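Local coordinates for sugar phosphate isomerase/epimerase (Parabacteroides distasonis, PDB 3OBE), which probably works as an isomerase or epimerase acting on sugar-type substrates, built on a xylose isomerase-like TIM barrel, at residues K117-T120 / D121-E125; R138-N141 / E142-K146; G225-P229 / V230-E234; Y81-M84 / V85-G89; E201-F204 / L205-D209. One frame throughout, in Å; residues are numbered along the deposited sequence.

Interaction 1 (K117-T120 / D121-E125)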
# COMPACT_ATOMS: atom_id res chain seq x y z
N LYS A 117 2.97 -18.05 4.83
CA LYS A 117 4.03 -18.89 4.23
C LYS A 117 3.69 -19.16 2.75
O LYS A 117 4.53 -18.98 1.85
CB LYS A 117 4.22 -20.19 5.01
CG LYS A 117 4.91 -20.05 6.31
CD LYS A 117 4.89 -21.38 7.06
CE LYS A 117 5.67 -21.32 8.38
NZ LYS A 117 5.86 -22.70 8.92
N LYS A 118 2.47 -19.60 2.48
CA LYS A 118 2.12 -19.91 1.11
C LYS A 118 2.14 -18.67 0.25
O LYS A 118 2.67 -18.67 -0.90
CB LYS A 118 0.75 -20.61 1.05
CG LYS A 118 0.28 -20.83 -0.35
CD LYS A 118 -0.98 -21.70 -0.40
CE LYS A 118 -1.38 -22.02 -1.84
NZ LYS A 118 -0.29 -22.72 -2.57
N ALA A 119 1.58 -17.57 0.79
CA ALA A 119 1.55 -16.32 0.05
C ALA A 119 2.97 -15.85 -0.27
O ALA A 119 3.19 -15.34 -1.36
CB ALA A 119 0.78 -15.23 0.80
N THR A 120 3.91 -16.04 0.66
CA THR A 120 5.30 -15.59 0.44
C THR A 120 5.92 -16.39 -0.71
O THR A 120 6.58 -15.80 -1.58
CB THR A 120 6.12 -15.72 1.72
OG1 THR A 120 5.53 -14.88 2.74
CG2 THR A 120 7.61 -15.40 1.46
N ASP A 121 5.69 -17.70 -0.72
CA ASP A 121 6.25 -18.55 -1.78
C ASP A 121 5.78 -18.04 -3.17
O ASP A 121 6.55 -17.95 -4.14
CB ASP A 121 5.86 -20.00 -1.56
CG ASP A 121 6.62 -20.65 -0.38
OD1 ASP A 121 7.66 -20.14 0.07
OD2 ASP A 121 6.14 -21.69 0.08
N ILE A 122 4.50 -17.70 -3.25
CA ILE A 122 3.91 -17.22 -4.52
C ILE A 122 4.44 -15.85 -4.87
O ILE A 122 4.77 -15.58 -6.02
CB ILE A 122 2.37 -17.19 -4.43
CG1 ILE A 122 1.80 -18.61 -4.30
CG2 ILE A 122 1.72 -16.38 -5.60
CD1 ILE A 122 1.95 -19.46 -5.55
N HIS A 123 4.59 -14.99 -3.88
CA HIS A 123 5.02 -13.63 -4.14
C HIS A 123 6.53 -13.56 -4.40
O HIS A 123 6.99 -12.64 -5.10
CB HIS A 123 4.62 -12.67 -3.00
CG HIS A 123 3.17 -12.26 -3.03
ND1 HIS A 123 2.16 -13.13 -2.66
CD2 HIS A 123 2.56 -11.13 -3.45
CE1 HIS A 123 1.00 -12.53 -2.83
NE2 HIS A 123 1.21 -11.30 -3.28
N ALA A 124 7.29 -14.54 -3.91
CA ALA A 124 8.72 -14.62 -4.28
C ALA A 124 8.83 -14.92 -5.78
O ALA A 124 9.64 -14.32 -6.52
CB ALA A 124 9.44 -15.67 -3.41
N GLU A 125 7.98 -15.81 -6.26
CA GLU A 125 7.91 -16.08 -7.70
C GLU A 125 7.57 -14.81 -8.49
O GLU A 125 8.12 -14.58 -9.57
CB GLU A 125 6.83 -17.14 -8.02
CG GLU A 125 6.98 -18.56 -7.58
CD GLU A 125 5.70 -19.39 -7.96
OE1 GLU A 125 4.56 -18.87 -7.89
OE2 GLU A 125 5.83 -20.55 -8.36
O HOH W 1 7.22 -19.11 2.59

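Interaction 2 (R138-N141 / E142-K146)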
# COMPACT_ATOMS: atom_id res chain seq x y z
N ARG A 138 -10.93 -6.58 13.75
CA ARG A 138 -11.71 -6.05 14.84
C ARG A 138 -10.84 -5.67 16.01
O ARG A 138 -10.21 -6.52 16.61
CB ARG A 138 -12.76 -7.08 15.27
CG ARG A 138 -13.72 -6.48 16.31
CD ARG A 138 -14.97 -7.33 16.64
NE ARG A 138 -15.85 -7.44 15.48
CZ ARG A 138 -16.72 -6.54 15.07
NH1 ARG A 138 -16.90 -5.39 15.75
NH2 ARG A 138 -17.44 -6.79 13.99
N ILE A 139 -10.84 -4.38 16.36
CA ILE A 139 -10.06 -3.92 17.50
C ILE A 139 -10.94 -3.14 18.42
O ILE A 139 -11.37 -2.04 18.06
CB ILE A 139 -8.85 -3.01 17.06
CG1 ILE A 139 -8.01 -3.66 15.96
CG2 ILE A 139 -8.04 -2.54 18.31
CD1 ILE A 139 -7.25 -4.80 16.33
N GLU A 140 -11.26 -3.72 19.57
CA GLU A 140 -12.15 -3.06 20.51
C GLU A 140 -11.47 -2.62 21.77
O GLU A 140 -12.00 -1.77 22.49
CB GLU A 140 -13.34 -3.96 20.79
CG GLU A 140 -14.15 -3.98 19.51
CD GLU A 140 -15.27 -5.00 19.43
OE1 GLU A 140 -15.20 -6.07 20.08
OE2 GLU A 140 -16.18 -4.70 18.60
N ASN A 141 -10.29 -3.16 22.02
CA ASN A 141 -9.46 -2.73 23.15
C ASN A 141 -7.99 -2.97 22.81
O ASN A 141 -7.66 -3.54 21.74
CB ASN A 141 -9.91 -3.41 24.46
CG ASN A 141 -9.70 -4.91 24.44
OD1 ASN A 141 -8.77 -5.42 23.83
ND2 ASN A 141 -10.55 -5.63 25.20
N GLU A 142 -7.11 -2.55 23.71
CA GLU A 142 -5.67 -2.71 23.52
C GLU A 142 -5.26 -4.15 23.30
O GLU A 142 -4.44 -4.41 22.42
CB GLU A 142 -4.86 -2.17 24.72
CG GLU A 142 -4.66 -0.68 24.69
CD GLU A 142 -3.51 -0.22 25.59
OE1 GLU A 142 -2.65 -1.04 25.99
OE2 GLU A 142 -3.49 0.99 25.92
N ASP A 143 -5.84 -5.08 24.06
CA ASP A 143 -5.44 -6.49 23.97
C ASP A 143 -5.66 -7.02 22.55
O ASP A 143 -4.80 -7.72 22.03
CB ASP A 143 -6.16 -7.40 24.97
CG ASP A 143 -5.70 -7.19 26.43
OD1 ASP A 143 -4.65 -6.51 26.67
OD2 ASP A 143 -6.40 -7.70 27.32
N ASP A 144 -6.76 -6.60 21.91
CA ASP A 144 -7.02 -7.02 20.53
C ASP A 144 -5.92 -6.53 19.61
O ASP A 144 -5.49 -7.25 18.72
CB ASP A 144 -8.34 -6.44 20.03
CG ASP A 144 -9.55 -6.94 20.78
OD1 ASP A 144 -9.51 -7.97 21.48
OD2 ASP A 144 -10.56 -6.23 20.67
N ALA A 145 -5.50 -5.27 19.78
CA ALA A 145 -4.42 -4.69 19.02
C ALA A 145 -3.08 -5.42 19.24
O ALA A 145 -2.32 -5.57 18.32
CB ALA A 145 -4.29 -3.20 19.35
N LYS A 146 -2.80 -5.80 20.48
CA LYS A 146 -1.59 -6.57 20.77
C LYS A 146 -1.55 -7.95 20.12
O LYS A 146 -0.55 -8.32 19.53
CB LYS A 146 -1.37 -6.68 22.28
CG LYS A 146 -1.03 -5.33 22.93
CD LYS A 146 -0.84 -5.50 24.44
CE LYS A 146 0.02 -4.40 25.03
NZ LYS A 146 0.44 -4.81 26.44

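Interaction 3 (G225-P229 / V230-E234)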
# COMPACT_ATOMS: atom_id res chain seq x y z
N GLY A 225 -9.02 10.95 8.86
CA GLY A 225 -9.11 10.62 10.28
C GLY A 225 -8.65 11.74 11.19
O GLY A 225 -8.36 11.48 12.37
N GLN A 226 -8.56 12.95 10.64
CA GLN A 226 -8.21 14.17 11.36
C GLN A 226 -6.75 14.24 11.82
O GLN A 226 -6.42 14.97 12.75
CB GLN A 226 -9.15 14.42 12.53
CG GLN A 226 -10.64 14.42 12.18
CD GLN A 226 -11.53 14.80 13.35
OE1 GLN A 226 -11.37 14.27 14.47
NE2 GLN A 226 -12.49 15.68 13.10
N GLN A 227 -5.89 13.49 11.16
CA GLN A 227 -4.48 13.42 11.51
C GLN A 227 -3.61 14.19 10.51
O GLN A 227 -3.91 14.24 9.31
CB GLN A 227 -4.01 11.98 11.53
CG GLN A 227 -4.77 11.09 12.50
CD GLN A 227 -4.68 11.57 13.92
OE1 GLN A 227 -3.58 11.84 14.42
NE2 GLN A 227 -5.82 11.74 14.57
N ASP A 228 -2.50 14.72 11.01
CA ASP A 228 -1.44 15.26 10.15
C ASP A 228 -0.48 14.10 9.80
O ASP A 228 0.28 13.62 10.66
CB ASP A 228 -0.72 16.37 10.90
CG ASP A 228 0.40 16.99 10.10
OD1 ASP A 228 0.51 16.61 8.94
OD2 ASP A 228 1.14 17.86 10.66
N PRO A 229 -0.48 13.66 8.53
CA PRO A 229 0.42 12.56 8.20
C PRO A 229 1.90 12.89 8.39
O PRO A 229 2.71 11.98 8.72
CB PRO A 229 0.08 12.24 6.74
CG PRO A 229 -0.63 13.43 6.24
CD PRO A 229 -1.29 14.08 7.37
N VAL A 230 2.26 14.15 8.27
CA VAL A 230 3.65 14.56 8.47
C VAL A 230 4.06 14.33 9.92
O VAL A 230 5.19 13.91 10.20
CB VAL A 230 3.90 15.99 7.99
CG1 VAL A 230 5.26 16.47 8.44
CG2 VAL A 230 3.75 16.03 6.46
N GLU A 231 3.12 14.55 10.84
CA GLU A 231 3.37 14.33 12.26
C GLU A 231 3.63 12.85 12.54
O GLU A 231 4.53 12.51 13.32
CB GLU A 231 2.21 14.85 13.11
CG GLU A 231 2.57 14.93 14.57
CD GLU A 231 1.44 15.50 15.43
OE1 GLU A 231 0.36 15.82 14.88
OE2 GLU A 231 1.63 15.59 16.67
N TRP A 232 2.82 11.98 11.95
CA TRP A 232 3.03 10.54 12.09
C TRP A 232 4.40 10.10 11.54
O TRP A 232 5.11 9.35 12.21
CB TRP A 232 1.88 9.75 11.49
CG TRP A 232 0.69 9.83 12.35
CD1 TRP A 232 -0.23 10.83 12.38
CD2 TRP A 232 0.30 8.89 13.36
NE1 TRP A 232 -1.19 10.58 13.32
CE2 TRP A 232 -0.88 9.39 13.95
CE3 TRP A 232 0.85 7.69 13.85
CZ2 TRP A 232 -1.54 8.71 14.98
CZ3 TRP A 232 0.20 7.02 14.90
CH2 TRP A 232 -0.98 7.52 15.43
N MSE A 233 4.75 10.60 10.36
CA MSE A 233 6.04 10.32 9.73
C MSE A 233 7.21 10.79 10.60
O MSE A 233 8.19 10.07 10.79
CB MSE A 233 6.07 10.95 8.32
CG MSE A 233 5.04 10.33 7.35
SE MSE A 233 4.65 11.47 5.80
CE MSE A 233 6.28 11.27 4.74
N GLU A 234 7.08 11.99 11.19
CA GLU A 234 8.09 12.53 12.07
C GLU A 234 8.23 11.71 13.36
O GLU A 234 9.33 11.58 13.89
CB GLU A 234 7.74 13.99 12.40
CG GLU A 234 8.71 14.65 13.26
CD GLU A 234 10.14 14.76 12.62
OE1 GLU A 234 10.35 14.68 11.35
OE2 GLU A 234 11.05 14.92 13.43
O HOH W 2 -1.81 14.49 13.69

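Interaction 4 (Y81-M84 / V85-G89). With EOH (ethanol), chain G.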
# COMPACT_ATOMS: atom_id res chain seq x y z
N TYR A 81 1.86 -13.13 -14.84
CA TYR A 81 1.62 -11.76 -14.41
C TYR A 81 2.93 -10.98 -14.56
O TYR A 81 2.96 -9.93 -15.19
CB TYR A 81 1.20 -11.72 -12.96
CG TYR A 81 0.24 -10.62 -12.57
CD1 TYR A 81 0.14 -9.42 -13.29
CD2 TYR A 81 -0.57 -10.80 -11.46
CE1 TYR A 81 -0.77 -8.43 -12.91
CE2 TYR A 81 -1.47 -9.84 -11.09
CZ TYR A 81 -1.57 -8.66 -11.79
OH TYR A 81 -2.49 -7.73 -11.35
N LYS A 82 4.00 -11.50 -13.96
CA LYS A 82 5.31 -10.84 -14.00
C LYS A 82 5.73 -10.58 -15.46
O LYS A 82 6.19 -9.49 -15.79
CB LYS A 82 6.34 -11.69 -13.27
CG LYS A 82 7.68 -11.00 -13.08
CD LYS A 82 8.67 -11.82 -12.25
CE LYS A 82 9.98 -11.02 -12.08
NZ LYS A 82 10.72 -10.87 -13.34
N LYS A 83 5.53 -11.56 -16.33
CA LYS A 83 5.91 -11.39 -17.75
C LYS A 83 5.23 -10.21 -18.44
O LYS A 83 5.87 -9.40 -19.13
CB LYS A 83 5.64 -12.69 -18.54
CG LYS A 83 5.83 -12.58 -20.05
CD LYS A 83 7.31 -12.54 -20.41
CE LYS A 83 7.56 -12.97 -21.89
NZ LYS A 83 8.37 -11.93 -22.58
N MSE A 84 3.91 -10.12 -18.28
CA MSE A 84 3.11 -9.06 -18.88
C MSE A 84 3.61 -7.67 -18.43
O MSE A 84 3.87 -6.77 -19.23
CB MSE A 84 1.65 -9.25 -18.41
CG MSE A 84 0.59 -8.71 -19.30
SE MSE A 84 -1.01 -9.80 -19.12
CE MSE A 84 -1.13 -9.85 -17.25
N VAL A 85 3.76 -7.52 -17.12
CA VAL A 85 4.20 -6.23 -16.55
C VAL A 85 5.65 -5.90 -16.96
O VAL A 85 5.95 -4.80 -17.40
CB VAL A 85 3.98 -6.25 -15.05
CG1 VAL A 85 4.55 -4.99 -14.32
CG2 VAL A 85 2.49 -6.47 -14.74
N ASP A 86 6.55 -6.86 -16.83
CA ASP A 86 7.96 -6.67 -17.23
C ASP A 86 8.08 -6.25 -18.70
O ASP A 86 8.85 -5.34 -19.06
CB ASP A 86 8.75 -7.97 -17.03
CG ASP A 86 9.00 -8.32 -15.56
OD1 ASP A 86 8.79 -7.52 -14.60
OD2 ASP A 86 9.49 -9.45 -15.36
N ASP A 87 7.31 -6.90 -19.57
CA ASP A 87 7.33 -6.57 -21.01
C ASP A 87 6.91 -5.12 -21.29
O ASP A 87 7.39 -4.48 -22.25
CB ASP A 87 6.40 -7.52 -21.79
CG ASP A 87 6.99 -8.91 -22.02
OD1 ASP A 87 8.19 -9.15 -21.77
OD2 ASP A 87 6.20 -9.79 -22.44
N ALA A 88 6.01 -4.60 -20.46
CA ALA A 88 5.56 -3.22 -20.56
C ALA A 88 6.56 -2.18 -19.97
O ALA A 88 6.33 -0.97 -20.07
CB ALA A 88 4.19 -3.07 -19.91
N GLY A 89 7.67 -2.64 -19.40
CA GLY A 89 8.63 -1.76 -18.71
C GLY A 89 8.24 -1.32 -17.31
O GLY A 89 8.67 -0.26 -16.84
C1 EOH G . -5.50 -8.72 -9.84
C2 EOH G . -6.19 -8.26 -11.09
O EOH G . -4.12 -8.51 -9.84
O HOH W 3 10.92 -7.48 -12.67

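Interaction 5 (E201-F204 / L205-D209)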
# COMPACT_ATOMS: atom_id res chain seq x y z
N GLU A 201 -3.40 2.81 15.35
CA GLU A 201 -2.16 2.86 14.59
C GLU A 201 -0.94 2.87 15.52
O GLU A 201 0.05 2.18 15.28
CB GLU A 201 -2.14 4.08 13.65
CG GLU A 201 -1.01 4.11 12.65
CD GLU A 201 -1.12 3.21 11.44
OE1 GLU A 201 -2.09 2.43 11.32
OE2 GLU A 201 -0.18 3.29 10.57
N GLU A 202 -1.01 3.69 16.58
CA GLU A 202 0.05 3.77 17.56
C GLU A 202 0.32 2.45 18.24
O GLU A 202 1.47 2.06 18.46
CB GLU A 202 -0.22 4.91 18.58
CG GLU A 202 0.75 4.99 19.71
CD GLU A 202 0.56 6.20 20.59
OE1 GLU A 202 -0.17 7.10 20.21
OE2 GLU A 202 1.12 6.22 21.68
N LEU A 203 -0.74 1.74 18.62
CA LEU A 203 -0.60 0.45 19.21
C LEU A 203 0.09 -0.55 18.26
O LEU A 203 0.93 -1.33 18.70
CB LEU A 203 -1.95 -0.09 19.68
CG LEU A 203 -2.55 0.66 20.85
CD1 LEU A 203 -4.06 0.26 20.95
CD2 LEU A 203 -1.73 0.38 22.15
N PHE A 204 -0.27 -0.52 16.98
CA PHE A 204 0.36 -1.40 16.01
C PHE A 204 1.84 -1.05 15.87
O PHE A 204 2.70 -1.95 15.87
CB PHE A 204 -0.28 -1.33 14.62
CG PHE A 204 -1.63 -1.92 14.48
CD1 PHE A 204 -2.21 -2.77 15.42
CD2 PHE A 204 -2.37 -1.61 13.37
CE1 PHE A 204 -3.48 -3.31 15.20
CE2 PHE A 204 -3.59 -2.14 13.16
CZ PHE A 204 -4.18 -2.98 14.07
N LEU A 205 2.16 0.22 15.78
CA LEU A 205 3.56 0.64 15.76
C LEU A 205 4.36 0.16 16.95
O LEU A 205 5.48 -0.39 16.81
CB LEU A 205 3.64 2.16 15.61
CG LEU A 205 3.22 2.67 14.23
CD1 LEU A 205 2.67 4.10 14.29
CD2 LEU A 205 4.39 2.65 13.22
N LYS A 206 3.82 0.42 18.12
CA LYS A 206 4.55 0.12 19.37
C LYS A 206 4.66 -1.35 19.67
O LYS A 206 5.59 -1.77 20.39
CB LYS A 206 3.96 0.86 20.55
CG LYS A 206 3.92 2.36 20.27
CD LYS A 206 4.77 3.20 21.10
CE LYS A 206 4.19 4.59 21.17
NZ LYS A 206 5.05 5.51 21.93
N ASN A 207 3.77 -2.16 19.10
CA ASN A 207 3.76 -3.59 19.39
C ASN A 207 4.27 -4.47 18.24
O ASN A 207 4.19 -5.68 18.34
CB ASN A 207 2.35 -4.02 19.84
CG ASN A 207 2.04 -3.50 21.23
OD1 ASN A 207 2.61 -3.99 22.20
ND2 ASN A 207 1.21 -2.47 21.32
N THR A 208 4.82 -3.85 17.20
CA THR A 208 5.47 -4.58 16.10
C THR A 208 6.95 -4.24 16.04
O THR A 208 7.37 -3.17 16.44
CB THR A 208 4.82 -4.33 14.72
OG1 THR A 208 4.77 -2.94 14.43
CG2 THR A 208 3.39 -4.87 14.70
N ASP A 209 7.71 -5.22 15.59
CA ASP A 209 9.16 -5.11 15.48
C ASP A 209 9.53 -4.43 14.19
O ASP A 209 9.14 -4.95 13.13
CB ASP A 209 9.72 -6.53 15.45
CG ASP A 209 11.23 -6.61 15.49
OD1 ASP A 209 11.97 -5.68 15.05
OD2 ASP A 209 11.70 -7.69 15.94

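Interaction 1 (K117-T120 / D121-E125)
Asp-121 N, Ile-122 N, His-123 N and Ala-124 N bond back to the carbonyl oxygens of Lys-117, Lys-118, Ala-119 and Thr-120, the i-to-i+4 ladder of an alpha-helix, here helix 109-126 on the outside of the TIM barrel. One rung is doubled by a side chain, a worked example of how a histidine can fold back on its own helix. His-123 ND1 donates to Ala-119 O at 2.8 Å, and the backbone N of His-123 reaches the same Ala-119 O at 2.9 Å. The imidazole is placed for this because its CG lies beside the backbone N, opposite the carbonyl carbon (chi1 -78°), which folds the ring toward the preceding turn. The acceptor sits at the ring edge, in the ring plane, whereas the ring N-H descends from above the carbonyl plane and leaves the more axial approach to the backbone donor. Its other nitrogen, NE2, is hydrogen-bonded to Ser-95 OG, so the rotation of the ring is fixed from two sides; Phe-65 meets it edge-to-face. Thr-120 faces inward as well, against Met-131 of strand 130-133 and Ile-158 of helix 142-160, and its OG1 is hydrogen-bonded to Trp-116 O. On a more exposed side, Ile-122 CG1 rides 3.5 Å from Lys-118 O. The carboxylate of Asp-121 likewise turns back along the helix, and a water closes the span, donating to Lys-117 O at 2.8 Å and to Asp-121 OD1 at 2.8 Å.

Interaction 2 (R138-N141 / E142-K146)
Asp-144 OD2 is gripped by two successive backbone N-H groups of the incoming loop: Glu-140 N donates to it firmly at 2.8 Å, and Asn-141 N adds a weak bond to the same Asp-144 OD2 at 3.4 Å. The first of these is fairly straight (161°) and uses the anti lone pair, the one pointing away from the other carboxylate oxygen. The favour is returned by Asn-141, whose side-chain OD1 accepts from Asp-144 N at 3.0 Å, almost head-on to the amide C=O. CG of Asn-141 stands between its backbone N and carbonyl carbon (chi1 65°), which brings OD1 over the first turn of helix 142-160. Asn-141 O receives two weak bonds, from Ala-145 N and Asp-144 N. Further back in the loop, Arg-138 NH1 forms a salt bridge with Glu-140 OE2 at 3.0 Å, approaching from above the carboxylate plane; this may partly offset the crowding of acidic groups around the helix start, where the carboxylates of Glu-140 and Asp-144 stand near each other. Beside the polar exchange lies an apolar one, in which Ile-139 CG2 rests on Ala-145 CB at 3.9 Å. Ile-139 also touches Ile-200 of helix 200-207, while Glu-142 forms a salt bridge with Lys-180. The pairing of Asn-141, as N-cap, with Asp-144 three residues on is a capping box, its return half the weak Asn-141 N bond and Glu-140 N the firmer partner of OD2; it starts the helix that follows strand 130-133.

Interaction 3 (G225-P229 / V230-E234)
Val-230 N, near the head of helix 229-235, donates to Asp-228 OD1 at 3.1 Å, a capping bond spanning two residues in the manner of an Asx turn. CG of Asp-228 lies anti to its backbone N (chi1 180°), which carries OD1 to the start of the helix, and the N-H meets OD1 from above the carboxylate plane. At Glu-231 the backbone N makes a weak bond to Asp-228 O. The extended side chain of Glu-231 runs toward a water that donates to Glu-231 OE1 at 2.8 Å, accepts from Asp-228 N and donates more distantly to Gln-227 OE1. Trp-232 comes next and carries most of the side-chain work. Its indole NE1 bonds to Gln-227 OE1 at 2.9 Å, with the oxygen lying in the ring plane although the amide plane is turned 77° from it. Gln-227 reaches this position by bending at its second torsion, and its CB also lies 3.6 Å from Trp-232 NE1. Asp-228 O, which accepts from Trp-232 N, sits at the edge of the same ring, 3.3 Å from Trp-232 CD1. The indole further meets Phe-175 edge-to-face and packs on helix 200-207. A leucine in place of Trp-232 would probably leave Gln-227 OE1 without its indole donor and open a gap beside Phe-175. The N of Met-233, a selenomethionine, bonds to Pro-229 O at 3.0 Å. An aspartate N-cap followed by proline in the first turn is a classic helix start; here it comes directly after a Schellman motif, with Gln-226 at C-prime, that ends helix 219-224.

Interaction 4 (Y81-M84 / V85-G89)
Lys-82 NZ bonds to Asp-86 OD2 at 2.8 Å and Lys-83 NZ to Asp-87 OD1 at 2.9 Å, two consecutive i-to-i+4 salt bridges along helix 78-87 of the TIM barrel. Both aspartates present a syn lone pair, but the lysines arrive differently. Lys-82 climbs as a straight chain and bends only at its last torsion (-68°), which turns the ammonium in toward Asp-86 OD2; its CG already lies 3.3 Å from Asp-86 OD2, so the chain also runs close to the acid it pairs with. Lys-83 bends at its second torsion (74°) and again at its last, and its NZ straddles the carboxylate, adding a weak bond to Asp-87 OD2 at 3.1 Å. A water donates to Asp-86 OD1 and takes a weak bond from Lys-82 NZ, tying the second oxygen into the first pair. Beneath the bridges the backbone bonds of the helix continue through Asp-86 N to Lys-82 O and Asp-87 N to Lys-83 O. The turn that follows closes in a Schellman motif, where Gly-89, at a positive phi that suits glycine, donates from its N to Asp-86 O at 3.0 Å. Packing against the rest of the barrel is largely apolar. Met-84, a selenomethionine, and Val-85 press on Leu-42 of helix 38-48, while Tyr-81 and Val-85 both reach Ile-92 of strand 91-95. The hydroxyl of Tyr-81 is hydrogen-bonded to an ethanol, probably from the crystallisation liquor, though the modelled separation is doubtfully short. Across the turn, Val-85 CG2 meets the tyrosine ring obliquely, 4.0 Å from Tyr-81 CD1.

Interaction 5 (E201-F204 / L205-D209)
Asn-207 carries its CG beside its own backbone N (chi1 -72°), which swings the amide back toward Leu-203, while Thr-208 holds OG1 between backbone N and carbonyl carbon (chi1 54°), facing Phe-204. Each side chain thus finds a carbonyl of the last turn of helix 200-207. Leu-203 O receives two donors from one residue, Asn-207 ND2 at 2.9 Å and Asn-207 N at 3.0 Å, which approach from opposite faces of the carbonyl plane. One residue further on, Thr-208 OG1 donates to Phe-204 O at 2.7 Å, and Asn-207 N adds a weak bond there. The threonine hydroxyl is also hydrogen-bonded to Arg-239 NH2, whose neighbouring NH1 holds Leu-205 O. Replacing Asn-207 with an alanine would probably leave Leu-203 O with its backbone donor alone and weaken the tie at this helix end. Leu-203 and Asn-207 lie side by side, as do Glu-202 and Lys-206, with Glu-202 OE2 3.5 Å from Lys-206 CE but 4.0 Å from Lys-206 NZ, an attraction short of a salt bridge. On the inner side, Leu-205 CD1 meets Glu-201 CG at 4.0 Å, and the Phe-204 ring stands edge-to-face with Tyr-168 and Phe-152. Chemically, Asn-207 ND2 adds to the backbone bond on Leu-203 O, while Thr-208 OG1 supplies the firm donor for Phe-204 O, whose backbone bond from Asn-207 N is weak.

How the interactions relate
From the N terminus the order is interaction 4, 1, 2, 5 and 3, strictly in series: each is a local contact between residues a few positions apart, and none nests within or crosses another. Interaction 4 lies toward the end of helix 78-87 and touches interaction 1, on helix 109-126, through Lys-82 CD and Glu-125 O. Interaction 2 turns the loop after strand 130-133 into helix 142-160. There Ala-145 and Glu-142 pack on Leu-203 of interaction 5, joining helices 142-160 and 200-207. Trp-232 of interaction 3, where a loop enters helix 229-235, then packs on Glu-201 and Leu-205. Interactions 2 and 4 sit on opposite sides of the chain's centre, their centres about 40 Å apart.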